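Mgp-operon protein 3 (Mycoplasma pneumoniae, PDB 6RJ1) is the P40/P90 cell-adhesion protein of a human pathogen and probably helps the bacterium attach to sugars on host cells. Local coordinates at residues Val238-Asp243 with Leu357-Ala362; Tyr737-Asn742 with Ser765-Gly770; Ile132-Pro137 with Trp479-Asp484. All coordinates share one frame; numbering follows the deposited sequence.

Interaction 1. Residues Val238-Asp243 with Leu357-Ala362; sequences VYEPLD and LNTAQA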
ATOM      1  N   VAL A 238     -18.268   5.779   8.518  1.00 66.15           N
ATOM      2  CA  VAL A 238     -18.594   5.174   7.213  1.00 66.70           C
ATOM      3  C   VAL A 238     -18.653   6.296   6.162  1.00 71.60           C
ATOM      4  O   VAL A 238     -18.400   6.064   4.985  1.00 71.67           O
ATOM      5  CB  VAL A 238     -19.902   4.334   7.232  1.00 70.76           C
ATOM      6  CG1 VAL A 238     -19.631   2.841   7.340  1.00 70.21           C
ATOM      7  CG2 VAL A 238     -20.911   4.816   8.276  1.00 70.86           C
ATOM      8  N   TYR A 239     -18.951   7.520   6.628  1.00 69.19           N
ATOM      9  CA  TYR A 239     -19.057   8.746   5.844  1.00 69.43           C
ATOM     10  C   TYR A 239     -17.694   9.382   5.626  1.00 75.64           C
ATOM     11  O   TYR A 239     -16.816   9.319   6.496  1.00 75.79           O
ATOM     12  CB  TYR A 239     -20.004   9.752   6.528  1.00 69.96           C
ATOM     13  CG  TYR A 239     -21.221   9.101   7.143  1.00 71.47           C
ATOM     14  CD1 TYR A 239     -22.326   8.768   6.364  1.00 73.24           C
ATOM     15  CD2 TYR A 239     -21.256   8.784   8.497  1.00 72.82           C
ATOM     16  CE1 TYR A 239     -23.436   8.129   6.918  1.00 75.18           C
ATOM     17  CE2 TYR A 239     -22.361   8.148   9.064  1.00 74.34           C
ATOM     18  CZ  TYR A 239     -23.453   7.826   8.270  1.00 82.23           C
ATOM     19  OH  TYR A 239     -24.544   7.200   8.824  1.00 81.54           O
ATOM     20  N   GLU A 240     -17.528  10.002   4.454  1.00 72.75           N
ATOM     21  CA  GLU A 240     -16.320  10.719   4.052  1.00 72.63           C
ATOM     22  C   GLU A 240     -16.702  11.959   3.229  1.00 76.55           C
ATOM     23  O   GLU A 240     -17.670  11.896   2.465  1.00 74.93           O
ATOM     24  CB  GLU A 240     -15.303   9.808   3.338  1.00 73.99           C
ATOM     25  CG  GLU A 240     -15.823   9.071   2.111  1.00 83.42           C
ATOM     26  CD  GLU A 240     -14.719   8.615   1.182  1.00 98.48           C
ATOM     27  OE1 GLU A 240     -13.939   9.479   0.720  1.00105.29           O
ATOM     28  OE2 GLU A 240     -14.628   7.396   0.916  1.00 83.66           O
ATOM     29  N   PRO A 241     -15.994  13.106   3.401  1.00 74.43           N
ATOM     30  CA  PRO A 241     -16.395  14.327   2.678  1.00 74.37           C
ATOM     31  C   PRO A 241     -16.090  14.350   1.183  1.00 79.60           C
ATOM     32  O   PRO A 241     -15.144  13.705   0.724  1.00 79.49           O
ATOM     33  CB  PRO A 241     -15.646  15.432   3.421  1.00 75.88           C
ATOM     34  CG  PRO A 241     -14.444  14.770   3.954  1.00 80.37           C
ATOM     35  CD  PRO A 241     -14.836  13.363   4.287  1.00 75.86           C
ATOM     36  N   LEU A 242     -16.888  15.131   0.431  1.00 77.08           N
ATOM     37  CA  LEU A 242     -16.716  15.331  -1.007  1.00 77.34           C
ATOM     38  C   LEU A 242     -15.552  16.284  -1.247  1.00 82.04           C
ATOM     39  O   LEU A 242     -14.838  16.146  -2.243  1.00 82.29           O
ATOM     40  CB  LEU A 242     -17.993  15.904  -1.628  1.00 77.43           C
ATOM     41  CG  LEU A 242     -19.126  14.919  -1.839  1.00 82.70           C
ATOM     42  CD1 LEU A 242     -20.441  15.631  -1.850  1.00 82.79           C
ATOM     43  CD2 LEU A 242     -18.948  14.141  -3.137  1.00 86.44           C
ATOM     44  N   ASP A 243     -15.369  17.248  -0.321  1.00 78.14           N
ATOM     45  CA  ASP A 243     -14.312  18.253  -0.326  1.00 77.61           C
ATOM     46  C   ASP A 243     -13.800  18.403   1.108  1.00 78.88           C
ATOM     47  O   ASP A 243     -14.525  18.896   1.974  1.00 78.69           O
ATOM     48  CB  ASP A 243     -14.854  19.593  -0.865  1.00 79.89           C
ATOM     49  CG  ASP A 243     -13.816  20.610  -1.321  1.00 93.88           C
ATOM     50  OD1 ASP A 243     -12.631  20.479  -0.925  1.00 94.51           O
ATOM     51  OD2 ASP A 243     -14.190  21.542  -2.076  1.00101.60           O
ATOM     52  N   LEU A 357     -20.274  11.377   1.509  1.00 74.04           N
ATOM     53  CA  LEU A 357     -20.589  10.146   0.790  1.00 73.14           C
ATOM     54  C   LEU A 357     -20.664   9.013   1.809  1.00 74.19           C
ATOM     55  O   LEU A 357     -19.870   8.986   2.751  1.00 72.91           O
ATOM     56  CB  LEU A 357     -19.498   9.786  -0.239  1.00 73.32           C
ATOM     57  CG  LEU A 357     -19.217  10.750  -1.385  1.00 77.90           C
ATOM     58  CD1 LEU A 357     -17.802  10.554  -1.898  1.00 77.69           C
ATOM     59  CD2 LEU A 357     -20.237  10.602  -2.518  1.00 79.53           C
ATOM     60  N   ASN A 358     -21.595   8.071   1.608  1.00 69.77           N
ATOM     61  CA  ASN A 358     -21.731   6.883   2.447  1.00 69.17           C
ATOM     62  C   ASN A 358     -21.017   5.774   1.669  1.00 70.27           C
ATOM     63  O   ASN A 358     -21.500   5.337   0.617  1.00 68.33           O
ATOM     64  CB  ASN A 358     -23.213   6.556   2.694  1.00 73.15           C
ATOM     65  CG  ASN A 358     -23.474   5.562   3.799  1.00 99.32           C
ATOM     66  OD1 ASN A 358     -22.798   4.534   3.934  1.00 91.97           O
ATOM     67  ND2 ASN A 358     -24.486   5.839   4.610  1.00 91.99           N
ATOM     68  N   THR A 359     -19.826   5.386   2.137  1.00 66.82           N
ATOM     69  CA  THR A 359     -19.009   4.392   1.438  1.00 67.18           C
ATOM     70  C   THR A 359     -18.962   3.049   2.180  1.00 71.81           C
ATOM     71  O   THR A 359     -17.973   2.317   2.070  1.00 72.54           O
ATOM     72  CB  THR A 359     -17.624   4.963   1.126  1.00 78.62           C
ATOM     73  OG1 THR A 359     -17.058   5.501   2.324  1.00 83.89           O
ATOM     74  CG2 THR A 359     -17.661   6.031   0.032  1.00 77.50           C
ATOM     75  N   ALA A 360     -20.058   2.707   2.891  1.00 67.53           N
ATOM     76  CA  ALA A 360     -20.198   1.470   3.663  1.00 67.01           C
ATOM     77  C   ALA A 360     -19.892   0.196   2.864  1.00 71.06           C
ATOM     78  O   ALA A 360     -19.088  -0.625   3.320  1.00 70.75           O
ATOM     79  CB  ALA A 360     -21.587   1.386   4.275  1.00 67.37           C
ATOM     80  N   GLN A 361     -20.505   0.055   1.668  1.00 66.89           N
ATOM     81  CA  GLN A 361     -20.346  -1.116   0.794  1.00 65.94           C
ATOM     82  C   GLN A 361     -18.972  -1.189   0.151  1.00 69.60           C
ATOM     83  O   GLN A 361     -18.498  -2.286  -0.153  1.00 69.10           O
ATOM     84  CB  GLN A 361     -21.463  -1.206  -0.253  1.00 66.60           C
ATOM     85  CG  GLN A 361     -22.870  -1.224   0.344  1.00 67.25           C
ATOM     86  CD  GLN A 361     -23.493   0.156   0.466  1.00 77.77           C
ATOM     87  OE1 GLN A 361     -22.815   1.191   0.531  1.00 70.48           O
ATOM     88  NE2 GLN A 361     -24.813   0.197   0.500  1.00 70.57           N
ATOM     89  N   ALA A 362     -18.327  -0.023  -0.037  1.00 66.12           N
ATOM     90  CA  ALA A 362     -16.979   0.068  -0.591  1.00 65.75           C
ATOM     91  C   ALA A 362     -15.985  -0.443   0.446  1.00 68.48           C
ATOM     92  O   ALA A 362     -15.111  -1.237   0.101  1.00 67.82           O
ATOM     93  CB  ALA A 362     -16.658   1.503  -0.987  1.00 66.54           C
TER

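Interaction 2. Residues Tyr737-Asn742 with Ser765-Gly770; sequences YYYSAN and SQATDG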
ATOM      1  N   TYR A 737      -0.178  11.322 -15.287  1.00 70.84           N
ATOM      2  CA  TYR A 737      -0.732  12.678 -15.297  1.00 70.80           C
ATOM      3  C   TYR A 737      -1.931  12.747 -16.232  1.00 73.06           C
ATOM      4  O   TYR A 737      -2.866  13.500 -15.973  1.00 72.54           O
ATOM      5  CB  TYR A 737       0.332  13.712 -15.711  1.00 72.34           C
ATOM      6  CG  TYR A 737       1.044  13.392 -17.008  1.00 75.66           C
ATOM      7  CD1 TYR A 737       0.531  13.816 -18.235  1.00 77.75           C
ATOM      8  CD2 TYR A 737       2.239  12.678 -17.013  1.00 77.08           C
ATOM      9  CE1 TYR A 737       1.168  13.504 -19.434  1.00 77.92           C
ATOM     10  CE2 TYR A 737       2.891  12.370 -18.208  1.00 78.53           C
ATOM     11  CZ  TYR A 737       2.353  12.788 -19.415  1.00 87.11           C
ATOM     12  OH  TYR A 737       2.988  12.488 -20.595  1.00 91.04           O
ATOM     13  N   TYR A 738      -1.910  11.924 -17.300  1.00 68.74           N
ATOM     14  CA  TYR A 738      -2.953  11.862 -18.324  1.00 68.06           C
ATOM     15  C   TYR A 738      -4.232  11.162 -17.825  1.00 72.16           C
ATOM     16  O   TYR A 738      -5.201  11.066 -18.578  1.00 71.84           O
ATOM     17  CB  TYR A 738      -2.424  11.264 -19.648  1.00 68.17           C
ATOM     18  CG  TYR A 738      -1.758   9.909 -19.525  1.00 69.21           C
ATOM     19  CD1 TYR A 738      -2.508   8.736 -19.541  1.00 70.29           C
ATOM     20  CD2 TYR A 738      -0.372   9.796 -19.452  1.00 70.38           C
ATOM     21  CE1 TYR A 738      -1.901   7.487 -19.450  1.00 69.89           C
ATOM     22  CE2 TYR A 738       0.247   8.549 -19.365  1.00 71.30           C
ATOM     23  CZ  TYR A 738      -0.521   7.397 -19.380  1.00 78.28           C
ATOM     24  OH  TYR A 738       0.078   6.165 -19.268  1.00 82.02           O
ATOM     25  N   TYR A 739      -4.250  10.727 -16.550  1.00 68.73           N
ATOM     26  CA  TYR A 739      -5.425  10.147 -15.904  1.00 69.08           C
ATOM     27  C   TYR A 739      -6.295  11.293 -15.393  1.00 74.49           C
ATOM     28  O   TYR A 739      -7.440  11.084 -14.994  1.00 74.15           O
ATOM     29  CB  TYR A 739      -5.011   9.208 -14.750  1.00 70.57           C
ATOM     30  CG  TYR A 739      -4.869   7.755 -15.148  1.00 72.15           C
ATOM     31  CD1 TYR A 739      -4.585   7.395 -16.463  1.00 73.88           C
ATOM     32  CD2 TYR A 739      -5.005   6.740 -14.209  1.00 73.08           C
ATOM     33  CE1 TYR A 739      -4.458   6.062 -16.836  1.00 73.73           C
ATOM     34  CE2 TYR A 739      -4.883   5.399 -14.574  1.00 74.25           C
ATOM     35  CZ  TYR A 739      -4.606   5.066 -15.891  1.00 79.38           C
ATOM     36  OH  TYR A 739      -4.487   3.756 -16.274  1.00 79.27           O
ATOM     37  N   SER A 740      -5.730  12.512 -15.411  1.00 72.68           N
ATOM     38  CA  SER A 740      -6.376  13.757 -15.017  1.00 73.03           C
ATOM     39  C   SER A 740      -6.707  14.555 -16.268  1.00 80.62           C
ATOM     40  O   SER A 740      -5.869  14.677 -17.168  1.00 80.19           O
ATOM     41  CB  SER A 740      -5.469  14.573 -14.101  1.00 74.16           C
ATOM     42  OG  SER A 740      -5.343  13.965 -12.828  1.00 78.46           O
ATOM     43  N   ALA A 741      -7.932  15.094 -16.325  1.00 80.42           N
ATOM     44  CA  ALA A 741      -8.413  15.882 -17.460  1.00 81.59           C
ATOM     45  C   ALA A 741      -7.684  17.210 -17.597  1.00 88.85           C
ATOM     46  O   ALA A 741      -7.309  17.575 -18.705  1.00 88.50           O
ATOM     47  CB  ALA A 741      -9.913  16.114 -17.340  1.00 82.23           C
ATOM     48  N   ASN A 742      -7.462  17.914 -16.475  1.00 88.77           N
ATOM     49  CA  ASN A 742      -6.829  19.233 -16.453  1.00 90.38           C
ATOM     50  C   ASN A 742      -5.436  19.218 -15.807  1.00 99.36           C
ATOM     51  O   ASN A 742      -5.139  20.078 -14.967  1.00 99.74           O
ATOM     52  CB  ASN A 742      -7.765  20.251 -15.750  1.00 89.61           C
ATOM     53  CG  ASN A 742      -8.061  19.941 -14.283  1.00100.40           C
ATOM     54  OD1 ASN A 742      -7.890  18.807 -13.798  1.00 80.93           O
ATOM     55  ND2 ASN A 742      -8.508  20.950 -13.546  1.00 91.73           N
ATOM     56  N   SER A 765     -10.648  14.210 -12.373  1.00 76.56           N
ATOM     57  CA  SER A 765     -10.281  12.848 -12.743  1.00 75.76           C
ATOM     58  C   SER A 765     -11.014  12.378 -13.988  1.00 78.96           C
ATOM     59  O   SER A 765     -12.236  12.534 -14.083  1.00 78.04           O
ATOM     60  CB  SER A 765     -10.540  11.884 -11.592  1.00 79.00           C
ATOM     61  OG  SER A 765     -10.410  10.533 -12.013  1.00 89.12           O
ATOM     62  N   GLN A 766     -10.264  11.774 -14.927  1.00 75.63           N
ATOM     63  CA  GLN A 766     -10.804  11.163 -16.143  1.00 75.24           C
ATOM     64  C   GLN A 766     -10.422   9.664 -16.204  1.00 80.80           C
ATOM     65  O   GLN A 766     -10.577   9.014 -17.243  1.00 81.71           O
ATOM     66  CB  GLN A 766     -10.434  11.955 -17.417  1.00 75.97           C
ATOM     67  CG  GLN A 766      -8.969  11.864 -17.842  1.00 85.93           C
ATOM     68  CD  GLN A 766      -8.625  12.697 -19.055  1.00 99.59           C
ATOM     69  OE1 GLN A 766      -9.453  13.425 -19.617  1.00 99.54           O
ATOM     70  NE2 GLN A 766      -7.371  12.624 -19.473  1.00 85.46           N
ATOM     71  N   ALA A 767      -9.955   9.124 -15.059  1.00 77.74           N
ATOM     72  CA  ALA A 767      -9.554   7.729 -14.865  1.00 77.58           C
ATOM     73  C   ALA A 767     -10.752   6.781 -14.950  1.00 82.17           C
ATOM     74  O   ALA A 767     -11.845   7.111 -14.480  1.00 82.75           O
ATOM     75  CB  ALA A 767      -8.870   7.573 -13.522  1.00 78.18           C
ATOM     76  N   THR A 768     -10.543   5.606 -15.556  1.00 77.72           N
ATOM     77  CA  THR A 768     -11.579   4.582 -15.727  1.00 76.97           C
ATOM     78  C   THR A 768     -11.101   3.233 -15.169  1.00 79.75           C
ATOM     79  O   THR A 768     -11.644   2.192 -15.537  1.00 81.13           O
ATOM     80  CB  THR A 768     -11.982   4.477 -17.213  1.00 84.49           C
ATOM     81  OG1 THR A 768     -10.808   4.304 -18.011  1.00 84.16           O
ATOM     82  CG2 THR A 768     -12.784   5.683 -17.699  1.00 82.48           C
ATOM     83  N   ASP A 769     -10.091   3.254 -14.284  1.00 73.36           N
ATOM     84  CA  ASP A 769      -9.477   2.058 -13.705  1.00 72.01           C
ATOM     85  C   ASP A 769     -10.042   1.662 -12.323  1.00 75.54           C
ATOM     86  O   ASP A 769      -9.413   0.902 -11.575  1.00 74.06           O
ATOM     87  CB  ASP A 769      -7.949   2.214 -13.671  1.00 73.14           C
ATOM     88  CG  ASP A 769      -7.404   3.343 -12.803  1.00 78.38           C
ATOM     89  OD1 ASP A 769      -8.166   4.296 -12.505  1.00 77.51           O
ATOM     90  OD2 ASP A 769      -6.216   3.283 -12.436  1.00 81.85           O
ATOM     91  N   GLY A 770     -11.248   2.139 -12.031  1.00 72.74           N
ATOM     92  CA  GLY A 770     -11.957   1.815 -10.798  1.00 72.26           C
ATOM     93  C   GLY A 770     -11.809   2.783  -9.645  1.00 74.83           C
ATOM     94  O   GLY A 770     -12.234   2.462  -8.535  1.00 75.31           O
TER
HETATM   95  O   HOH W   1      -4.897   1.814 -14.534  1.00 49.40           O

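Interaction 3. Residues Ile132-Pro137 with Trp479-Asp484; sequences IKLALP and WVVGED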
ATOM      1  N   ILE A 132      -2.547 -22.546  12.500  1.00 67.93           N
ATOM      2  CA  ILE A 132      -1.587 -21.670  13.178  1.00 67.23           C
ATOM      3  C   ILE A 132      -2.268 -20.318  13.394  1.00 71.86           C
ATOM      4  O   ILE A 132      -2.659 -19.654  12.426  1.00 72.49           O
ATOM      5  CB  ILE A 132      -0.226 -21.549  12.409  1.00 69.67           C
ATOM      6  CG1 ILE A 132       0.407 -22.933  12.122  1.00 69.05           C
ATOM      7  CG2 ILE A 132       0.769 -20.635  13.140  1.00 70.14           C
ATOM      8  CD1 ILE A 132       0.380 -23.341  10.696  1.00 68.26           C
ATOM      9  N   LYS A 133      -2.430 -19.932  14.665  1.00 67.15           N
ATOM     10  CA  LYS A 133      -3.056 -18.674  15.059  1.00 66.12           C
ATOM     11  C   LYS A 133      -2.146 -17.494  14.735  1.00 68.81           C
ATOM     12  O   LYS A 133      -0.933 -17.559  14.939  1.00 68.91           O
ATOM     13  CB  LYS A 133      -3.367 -18.710  16.556  1.00 68.10           C
ATOM     14  CG  LYS A 133      -4.494 -17.805  17.001  1.00 73.92           C
ATOM     15  CD  LYS A 133      -4.772 -18.113  18.447  1.00 80.15           C
ATOM     16  CE  LYS A 133      -5.889 -17.308  19.031  1.00 86.71           C
ATOM     17  NZ  LYS A 133      -5.399 -16.014  19.565  1.00 91.87           N
ATOM     18  N   LEU A 134      -2.732 -16.416  14.218  1.00 63.27           N
ATOM     19  CA  LEU A 134      -1.977 -15.217  13.882  1.00 60.53           C
ATOM     20  C   LEU A 134      -2.162 -14.239  15.022  1.00 64.37           C
ATOM     21  O   LEU A 134      -3.101 -13.447  15.037  1.00 64.75           O
ATOM     22  CB  LEU A 134      -2.419 -14.633  12.532  1.00 59.33           C
ATOM     23  CG  LEU A 134      -2.283 -15.544  11.307  1.00 61.68           C
ATOM     24  CD1 LEU A 134      -2.838 -14.868  10.086  1.00 60.70           C
ATOM     25  CD2 LEU A 134      -0.829 -15.983  11.077  1.00 61.25           C
ATOM     26  N   ALA A 135      -1.300 -14.362  16.024  1.00 59.83           N
ATOM     27  CA  ALA A 135      -1.331 -13.538  17.218  1.00 59.34           C
ATOM     28  C   ALA A 135      -0.932 -12.089  16.950  1.00 65.45           C
ATOM     29  O   ALA A 135      -0.092 -11.816  16.086  1.00 64.85           O
ATOM     30  CB  ALA A 135      -0.431 -14.141  18.277  1.00 59.84           C
ATOM     31  N   LEU A 136      -1.554 -11.160  17.699  1.00 62.95           N
ATOM     32  CA  LEU A 136      -1.309  -9.725  17.667  1.00 62.66           C
ATOM     33  C   LEU A 136       0.202  -9.445  17.877  1.00 68.21           C
ATOM     34  O   LEU A 136       0.846 -10.179  18.641  1.00 67.63           O
ATOM     35  CB  LEU A 136      -2.075  -9.078  18.840  1.00 62.55           C
ATOM     36  CG  LEU A 136      -3.399  -8.324  18.612  1.00 66.45           C
ATOM     37  CD1 LEU A 136      -3.609  -7.866  17.198  1.00 65.04           C
ATOM     38  CD2 LEU A 136      -4.556  -9.055  19.194  1.00 68.12           C
ATOM     39  N   PRO A 137       0.785  -8.373  17.271  1.00 65.26           N
ATOM     40  CA  PRO A 137       2.206  -8.074  17.538  1.00 64.90           C
ATOM     41  C   PRO A 137       2.416  -7.693  19.007  1.00 70.15           C
ATOM     42  O   PRO A 137       1.438  -7.379  19.695  1.00 69.42           O
ATOM     43  CB  PRO A 137       2.505  -6.909  16.597  1.00 65.91           C
ATOM     44  CG  PRO A 137       1.196  -6.269  16.360  1.00 70.37           C
ATOM     45  CD  PRO A 137       0.186  -7.369  16.368  1.00 66.13           C
ATOM     46  N   TRP A 479       3.331 -11.299   9.398  1.00 60.95           N
ATOM     47  CA  TRP A 479       3.653 -12.547  10.081  1.00 61.11           C
ATOM     48  C   TRP A 479       4.712 -13.377   9.394  1.00 64.92           C
ATOM     49  O   TRP A 479       4.782 -13.396   8.173  1.00 64.26           O
ATOM     50  CB  TRP A 479       2.391 -13.401  10.246  1.00 59.68           C
ATOM     51  CG  TRP A 479       1.551 -12.996  11.408  1.00 60.71           C
ATOM     52  CD1 TRP A 479       1.641 -13.461  12.686  1.00 63.69           C
ATOM     53  CD2 TRP A 479       0.488 -12.033  11.402  1.00 60.68           C
ATOM     54  NE1 TRP A 479       0.702 -12.842  13.482  1.00 63.38           N
ATOM     55  CE2 TRP A 479      -0.037 -11.978  12.713  1.00 64.73           C
ATOM     56  CE3 TRP A 479      -0.077 -11.212  10.412  1.00 62.08           C
ATOM     57  CZ2 TRP A 479      -1.094 -11.132  13.060  1.00 63.99           C
ATOM     58  CZ3 TRP A 479      -1.127 -10.377  10.758  1.00 63.72           C
ATOM     59  CH2 TRP A 479      -1.625 -10.341  12.066  1.00 64.41           C
ATOM     60  N   VAL A 480       5.530 -14.055  10.195  1.00 61.50           N
ATOM     61  CA  VAL A 480       6.513 -15.065   9.817  1.00 62.09           C
ATOM     62  C   VAL A 480       6.291 -16.141  10.902  1.00 70.42           C
ATOM     63  O   VAL A 480       6.694 -15.963  12.062  1.00 69.74           O
ATOM     64  CB  VAL A 480       7.994 -14.599   9.726  1.00 64.63           C
ATOM     65  CG1 VAL A 480       8.912 -15.788   9.433  1.00 64.36           C
ATOM     66  CG2 VAL A 480       8.180 -13.519   8.673  1.00 63.69           C
ATOM     67  N   VAL A 481       5.542 -17.188  10.548  1.00 69.83           N
ATOM     68  CA  VAL A 481       5.182 -18.252  11.488  1.00 70.80           C
ATOM     69  C   VAL A 481       5.705 -19.603  11.034  1.00 77.99           C
ATOM     70  O   VAL A 481       5.873 -19.835   9.838  1.00 77.56           O
ATOM     71  CB  VAL A 481       3.650 -18.297  11.791  1.00 74.38           C
ATOM     72  CG1 VAL A 481       3.199 -17.073  12.570  1.00 74.11           C
ATOM     73  CG2 VAL A 481       2.823 -18.449  10.517  1.00 74.19           C
ATOM     74  N   GLY A 482       5.954 -20.479  11.997  1.00 77.24           N
ATOM     75  CA  GLY A 482       6.385 -21.842  11.723  1.00 78.04           C
ATOM     76  C   GLY A 482       5.166 -22.714  11.510  1.00 84.98           C
ATOM     77  O   GLY A 482       4.127 -22.506  12.151  1.00 85.11           O
ATOM     78  N   GLU A 483       5.273 -23.679  10.593  1.00 83.32           N
ATOM     79  CA  GLU A 483       4.206 -24.633  10.288  1.00 84.00           C
ATOM     80  C   GLU A 483       3.907 -25.468  11.551  1.00 90.54           C
ATOM     81  O   GLU A 483       2.747 -25.699  11.889  1.00 90.68           O
ATOM     82  CB  GLU A 483       4.662 -25.535   9.135  1.00 85.37           C
ATOM     83  CG  GLU A 483       3.536 -26.241   8.406  1.00 96.84           C
ATOM     84  CD  GLU A 483       3.971 -27.181   7.296  1.00116.74           C
ATOM     85  OE1 GLU A 483       3.096 -27.908   6.772  1.00109.46           O
ATOM     86  OE2 GLU A 483       5.177 -27.200   6.953  1.00109.11           O
ATOM     87  N   ASP A 484       4.974 -25.855  12.266  1.00 88.05           N
ATOM     88  CA  ASP A 484       4.976 -26.635  13.498  1.00 88.49           C
ATOM     89  C   ASP A 484       4.355 -25.903  14.702  1.00 92.31           C
ATOM     90  O   ASP A 484       3.898 -26.575  15.632  1.00 92.81           O
ATOM     91  CB  ASP A 484       6.424 -27.042  13.831  1.00 91.19           C
ATOM     92  CG  ASP A 484       7.394 -25.865  13.880  1.00109.73           C
ATOM     93  OD1 ASP A 484       7.635 -25.244  12.814  1.00110.66           O
ATOM     94  OD2 ASP A 484       7.909 -25.562  14.983  1.00119.41           O
TER

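Interaction 1. Residues Val238-Asp243 with Leu357-Ala362
Tyr239 and Asn358 stand side by side on one face of a small antiparallel sheet, at a non-hydrogen-bonded pair. Ring and amide planes are turned 72° apart, and Asn358 ND2 lies 3.4 Å from Tyr239 CE1. That amide nitrogen gives its hydrogen bond to Ala268 O, while the ring rests against helix 253-267. The other face carries Glu240 and Leu357, a hydrogen-bonded pair joined by Leu357 N to Glu240 O at 2.8 Å and by the return bond from Glu240 N. Leu242 crosses Leu357 at about a right angle, with CD2 of each 3.8 Å from the other.

Farther along, the Glu240 side chain lies across Thr359, yet its carboxylate binds elsewhere: Arg227, Thr171 and Thr174 hold it. Thr359 turns its hydroxyl to Val238 instead. With chi1 at 52°, OG1 sits between its own backbone N and carbonyl carbon and donates to Val238 O over 3.0 Å. Thr359 N reaches the same oxygen at 3.3 Å, 38° out of the carbonyl plane. Two donors from one residue thus grip a single carbonyl just where strand 356-358 gives way to helix 360-365, and the arginine and hydroxyls around Glu240 would probably favour its charged form.

Interaction 2. Residues Tyr737-Asn742 with Ser765-Gly770
Asp769 OD2 lies at the edge of the Tyr739 ring, near the ring plane, 3.3 Å from Tyr739 CE2. The ring and carboxylate planes are 82° apart, nearly perpendicular. A water in the ring plane at the hydroxyl end joins the same pair: it lies 2.6 Å from Tyr739 OH and donates to Asp769 OD2 over 2.9 Å. Ala767 comes to the ring obliquely, its CB 4.0 Å from Tyr739 CD2. Both polar ends have further partners, a salt bridge from Arg806 to Asp769 OD2 and a hydrogen bond between Tyr739 OH and Ser844 OG.

The second flat group is the amide of Gln766, which lies across the backbone of residues 738-741. Its NE2 donates to Tyr738 O over 2.8 Å; that oxygen lies in the amide plane, whereas the nitrogen stands 40° out of the carbonyl plane of Tyr738. OE1 comes alongside Ala741, 3.4 Å from its CA. The side chain leaves with CG between its own backbone N and carbonyl carbon, chi1 72°, and then runs straight, carrying the amide past Tyr739 O to the next carbonyl back. Gln766 N itself bonds to Tyr739 O at 2.9 Å, so this residue ties down two successive carbonyls of the 3-10 turn 737-739.

Both segments belong to the long connection between strands 723-732 and 779-786. Leu673 of helix 666-673 touches Ser740 on one flank, while Arg806, between strands 799-805 and 808-815, and Leu848, just ahead of strand 851-857, hold the part around Asp769.

Interaction 3. Residues Ile132-Pro137 with Trp479-Asp484
Strands 132-135 and 479-482 run roughly antiparallel, at 149°, with axes 8.5 Å apart, and meet through side chains rather than by backbone pairing. Leu134 lies over one face of the Trp479 indole, its CB 3.8 Å from the centroid of the five-membered ring in a CH-pi contact, and its CD2 follows on beside CG and CD1 of the indole. At the ring edge, Trp479 NE1 donates to Ala135 O over 2.9 Å, a bent bond of 135°; a weak second one goes to Gly488 O. Face and edge of the indole are thus engaged by consecutive residues, which should fix its rotation.

Toward the other end, Ile132 slides past Val481 in the opposite direction, CG2 lying 3.9 Å from Val481 CB. Ile132 CG1 stands beside its own backbone N, chi1 -54°, which carries Ile132 CD1 to within 3.5 Å of Glu483 O.

In the sheet order strand 487-492 stands between the two, bonding through its backbone to Lys133. Strand 114-121 flanks Ile132 and Leu134, and strand 464-468 flanks Trp479 and Val481, so the contact bridges the two antiparallel halves of one mixed sheet, across the parallel junction of strands 125-135 and 487-492.

Along the chain, interaction 3 opens first, both halves of interaction 1 fall between its segments, and interaction 2 follows. The centres of interactions 1 and 2 are about 21 Å apart, their nearest atoms about 9 Å; the centre of interaction 3 lies about 34 Å from that of interaction 1 and about 41 Å from that of interaction 2, across the centre of the chain from the latter. Interaction 3 belongs to the eight-stranded mixed sheet, interaction 1 to a separate two-stranded sheet, and interaction 2 to a loop before the later antiparallel sheets. Interactions 1 and 3 join parts far apart in sequence, 114 and 342 residues, whereas interaction 2 fastens one long loop onto itself.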